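Local structure of LEOA (Escherichia coli, 4AUR) at residues D442-G445 with K446-Y450; Q534-Q537 with V538-L542. The protein is a bacterial dynamin-like GTPase that probably binds and hydrolyses GTP and may be connected with LT toxin in enterotoxigenic strains. All blocks are in the same frame, centred on the assembly; numbering follows the deposited sequence.

Interaction 1. Residues D442-G445 with K446-Y450; sequences DTIG and KLTGY
The C-terminal end of helix 430-447, in the dynamin-like helical domain, is closed by Thr-448, which bonds twice to the carbonyl oxygen of Ile-444 one turn earlier. The backbone donor is nearly straight: Thr-448 N lies 3.2 Å from Ile-444 O, with an angle of 163° at the hydrogen. The hydroxyl is the second donor, Thr-448 OG1 standing 2.5 Å from Ile-444 O, and the two approach that oxygen from opposite faces of its carbonyl plane. The first torsion accounts for this pairing, since at chi1 -49° OG1 sits beside the backbone N of its own residue, opposite the carbonyl carbon, and faces back along the helix. The same hydroxyl is also hydrogen-bonded to Ser-393 on helix 368-408, which ties this helix end to its neighbour. Thr-448 is the first residue to leave helical geometry. Its NH still completes the last turn, while a psi of 121° sends the chain beyond it off as a loop.

One residue back, Leu-447 N reaches Thr-443 O at 3.2 Å, whereas the bond from Lys-446 N to Asp-442 O is weak. Thr-443 OG1 is hydrogen-bonded to Ala-439 O in the preceding turn. Leu-447 and Ile-444 both touch Val-538 on helix 530-544, and Ile-444 additionally packs on Ile-396 and Thr-397 of helix 368-408. Ile-444 and Thr-448 meet at an angle, the branch methyl CG2 of Ile-444 lying 4.0 Å from Thr-448 OG1.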
# COMPACT_ATOMS: atom_id res chain seq x y z
N ASP A 442 6.22 -24.69 11.88
CA ASP A 442 6.60 -26.09 11.90
C ASP A 442 7.09 -26.52 13.27
O ASP A 442 6.67 -27.56 13.76
CB ASP A 442 7.67 -26.41 10.85
CG ASP A 442 7.08 -26.75 9.51
OD1 ASP A 442 5.83 -26.68 9.37
OD2 ASP A 442 7.86 -27.10 8.59
N THR A 443 7.97 -25.72 13.87
CA THR A 443 8.44 -26.00 15.20
C THR A 443 7.28 -26.09 16.17
O THR A 443 7.34 -26.86 17.11
CB THR A 443 9.44 -24.94 15.66
OG1 THR A 443 10.45 -24.82 14.67
CG2 THR A 443 10.10 -25.32 16.97
N ILE A 444 6.22 -25.35 15.93
CA ILE A 444 5.05 -25.37 16.82
C ILE A 444 4.13 -26.56 16.60
O ILE A 444 3.51 -27.05 17.55
CB ILE A 444 4.27 -24.05 16.70
CG1 ILE A 444 5.10 -22.97 17.40
CG2 ILE A 444 2.86 -24.18 17.28
CD1 ILE A 444 4.47 -21.61 17.44
N GLY A 445 4.05 -27.03 15.36
CA GLY A 445 3.28 -28.21 15.03
C GLY A 445 3.91 -29.51 15.52
O GLY A 445 3.26 -30.54 15.50
N LYS A 446 5.18 -29.46 15.92
CA LYS A 446 5.87 -30.61 16.50
C LYS A 446 5.89 -30.56 18.02
O LYS A 446 5.91 -31.60 18.66
CB LYS A 446 7.32 -30.72 15.99
CG LYS A 446 8.22 -31.56 16.89
CD LYS A 446 9.54 -31.93 16.23
CE LYS A 446 10.27 -33.04 17.01
NZ LYS A 446 11.35 -33.69 16.22
N LEU A 447 5.91 -29.37 18.59
CA LEU A 447 5.78 -29.24 20.04
C LEU A 447 4.43 -29.78 20.49
O LEU A 447 4.37 -30.61 21.39
CB LEU A 447 5.90 -27.78 20.47
CG LEU A 447 7.27 -27.16 20.24
CD1 LEU A 447 7.25 -25.70 20.64
CD2 LEU A 447 8.38 -27.92 20.97
N THR A 448 3.37 -29.30 19.83
CA THR A 448 1.97 -29.54 20.19
C THR A 448 1.66 -31.03 20.25
O THR A 448 1.82 -31.74 19.25
CB THR A 448 1.04 -28.90 19.13
OG1 THR A 448 1.44 -27.54 18.90
CG2 THR A 448 -0.41 -28.92 19.57
N GLY A 449 1.20 -31.51 21.42
CA GLY A 449 0.95 -32.93 21.55
C GLY A 449 0.34 -33.41 22.84
O GLY A 449 0.87 -33.13 23.91
N TYR A 450 -0.77 -34.14 22.74
CA TYR A 450 -1.18 -35.08 23.79
C TYR A 450 -0.09 -36.13 23.87
O TYR A 450 0.42 -36.56 22.85
CB TYR A 450 -2.50 -35.77 23.47
CG TYR A 450 -3.69 -34.92 23.74
CD1 TYR A 450 -4.12 -34.00 22.81
CD2 TYR A 450 -4.39 -35.04 24.93
CE1 TYR A 450 -5.21 -33.19 23.07
CE2 TYR A 450 -5.49 -34.24 25.19
CZ TYR A 450 -5.91 -33.32 24.26
OH TYR A 450 -7.02 -32.52 24.52

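Interaction 2. Residues Q534-Q537 with V538-L542; sequences QMEQ and VVTEL
Thr-540 folds its side chain back over the carbonyl of Glu-536, one turn earlier on the same helix. Thr-540 CB lies 3.3 Å from Glu-536 O and 3.4 Å from Gln-537 O. From there the hydroxyl branch, set beside its own backbone N by a chi1 of -70°, carries Thr-540 OG1 to 2.9 Å from Glu-536 O. This donor stands above the carbonyl plane, 45° out of it, whereas Thr-540 N takes the more usual helical approach to the same oxygen at 2.7 Å from Glu-536 O. One carbonyl is therefore held by both NH and hydroxyl. Thr-540 OG1 also passes the aliphatic part of Glu-536, 4.1 Å from its CG; the two side chains run alongside each other in the same direction. Beyond CG, the extended glutamate chain leads to a carboxylate salt-bridged to Arg-318 on helix 275-343. Elsewhere on the turn, Val-538 rests its CG2 methyl 3.5 Å from Gln-534 O, and selenomethionine Met-535 packs on Leu-392 and Ser-393 of helix 368-408. Val-539 N bonds to Met-535 O at 3.0 Å; these i to i-4 bonds mark a regular alpha-helix of the bundle, to which threonines often add such a hydroxyl bond.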
# COMPACT_ATOMS: atom_id res chain seq x y z
N GLN A 534 7.75 -23.86 25.79
CA GLN A 534 8.40 -24.16 24.54
C GLN A 534 7.90 -23.26 23.42
O GLN A 534 8.71 -22.70 22.70
CB GLN A 534 8.25 -25.65 24.22
CG GLN A 534 9.14 -26.52 25.10
CD GLN A 534 8.75 -27.99 25.12
OE1 GLN A 534 7.84 -28.45 24.41
NE2 GLN A 534 9.46 -28.76 25.97
N MSE A 535 6.60 -23.07 23.29
CA MSE A 535 6.04 -22.14 22.32
C MSE A 535 6.43 -20.72 22.60
O MSE A 535 6.52 -19.93 21.69
CB MSE A 535 4.52 -22.17 22.35
CG MSE A 535 3.98 -23.49 21.82
SE MSE A 535 2.00 -23.59 21.77
CE MSE A 535 1.77 -25.08 23.05
N GLU A 536 6.63 -20.35 23.84
CA GLU A 536 7.01 -18.99 24.15
C GLU A 536 8.41 -18.70 23.59
O GLU A 536 8.65 -17.64 23.00
CB GLU A 536 6.99 -18.76 25.66
CG GLU A 536 7.81 -17.57 26.10
CD GLU A 536 7.58 -17.23 27.55
OE1 GLU A 536 8.15 -17.94 28.42
OE2 GLU A 536 6.84 -16.24 27.81
N GLN A 537 9.31 -19.65 23.79
CA GLN A 537 10.64 -19.67 23.18
C GLN A 537 10.60 -19.42 21.66
O GLN A 537 11.24 -18.49 21.14
CB GLN A 537 11.25 -21.04 23.44
CG GLN A 537 12.72 -21.13 23.74
CD GLN A 537 13.15 -22.60 23.83
OE1 GLN A 537 12.38 -23.47 24.31
NE2 GLN A 537 14.36 -22.90 23.36
N VAL A 538 9.79 -20.20 20.96
CA VAL A 538 9.64 -20.04 19.53
C VAL A 538 9.13 -18.69 19.18
O VAL A 538 9.56 -18.09 18.21
CB VAL A 538 8.63 -21.03 18.96
CG1 VAL A 538 8.41 -20.79 17.46
CG2 VAL A 538 9.07 -22.47 19.25
N VAL A 539 8.16 -18.20 19.92
CA VAL A 539 7.58 -16.90 19.62
C VAL A 539 8.64 -15.84 19.86
O VAL A 539 8.76 -14.92 19.09
CB VAL A 539 6.34 -16.62 20.49
CG1 VAL A 539 6.21 -15.13 20.84
CG2 VAL A 539 5.09 -17.12 19.79
N THR A 540 9.40 -16.01 20.95
CA THR A 540 10.44 -15.07 21.32
C THR A 540 11.49 -14.98 20.25
O THR A 540 12.04 -13.93 20.05
CB THR A 540 11.14 -15.49 22.63
OG1 THR A 540 10.25 -15.33 23.74
CG2 THR A 540 12.39 -14.67 22.88
N GLU A 541 11.79 -16.10 19.59
CA GLU A 541 12.81 -16.13 18.54
C GLU A 541 12.29 -15.48 17.29
O GLU A 541 12.95 -14.66 16.67
CB GLU A 541 13.21 -17.57 18.19
CG GLU A 541 14.17 -18.23 19.17
CD GLU A 541 14.76 -19.53 18.62
OE1 GLU A 541 14.02 -20.53 18.50
OE2 GLU A 541 15.97 -19.54 18.29
N LEU A 542 11.08 -15.84 16.91
CA LEU A 542 10.45 -15.21 15.77
C LEU A 542 10.42 -13.68 15.88
O LEU A 542 10.45 -12.98 14.87
CB LEU A 542 9.04 -15.74 15.61
CG LEU A 542 8.44 -15.44 14.26
CD1 LEU A 542 9.26 -16.09 13.17
CD2 LEU A 542 7.03 -15.96 14.20

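Along the chain, helix 275-343 precedes helix 368-408, followed by helix 430-447 with interaction 1 at its end and later helix 530-544 with interaction 2. Each contact spans a single helical turn, so neither closes a long loop; they lie in series and neither nest nor cross. In space their centres are about 12 Å apart, and the two helices touch. Thr-443 CG2 lies 3.8 Å from Val-538 CG2, and Leu-447 CD2 lies 3.5 Å from Gln-534 OE1, both as packing contacts. Both regions also meet helix 368-408, with Ser-393 touched from each. Helix 275-343 is reached from 534-542, which brings four helices of the domain together.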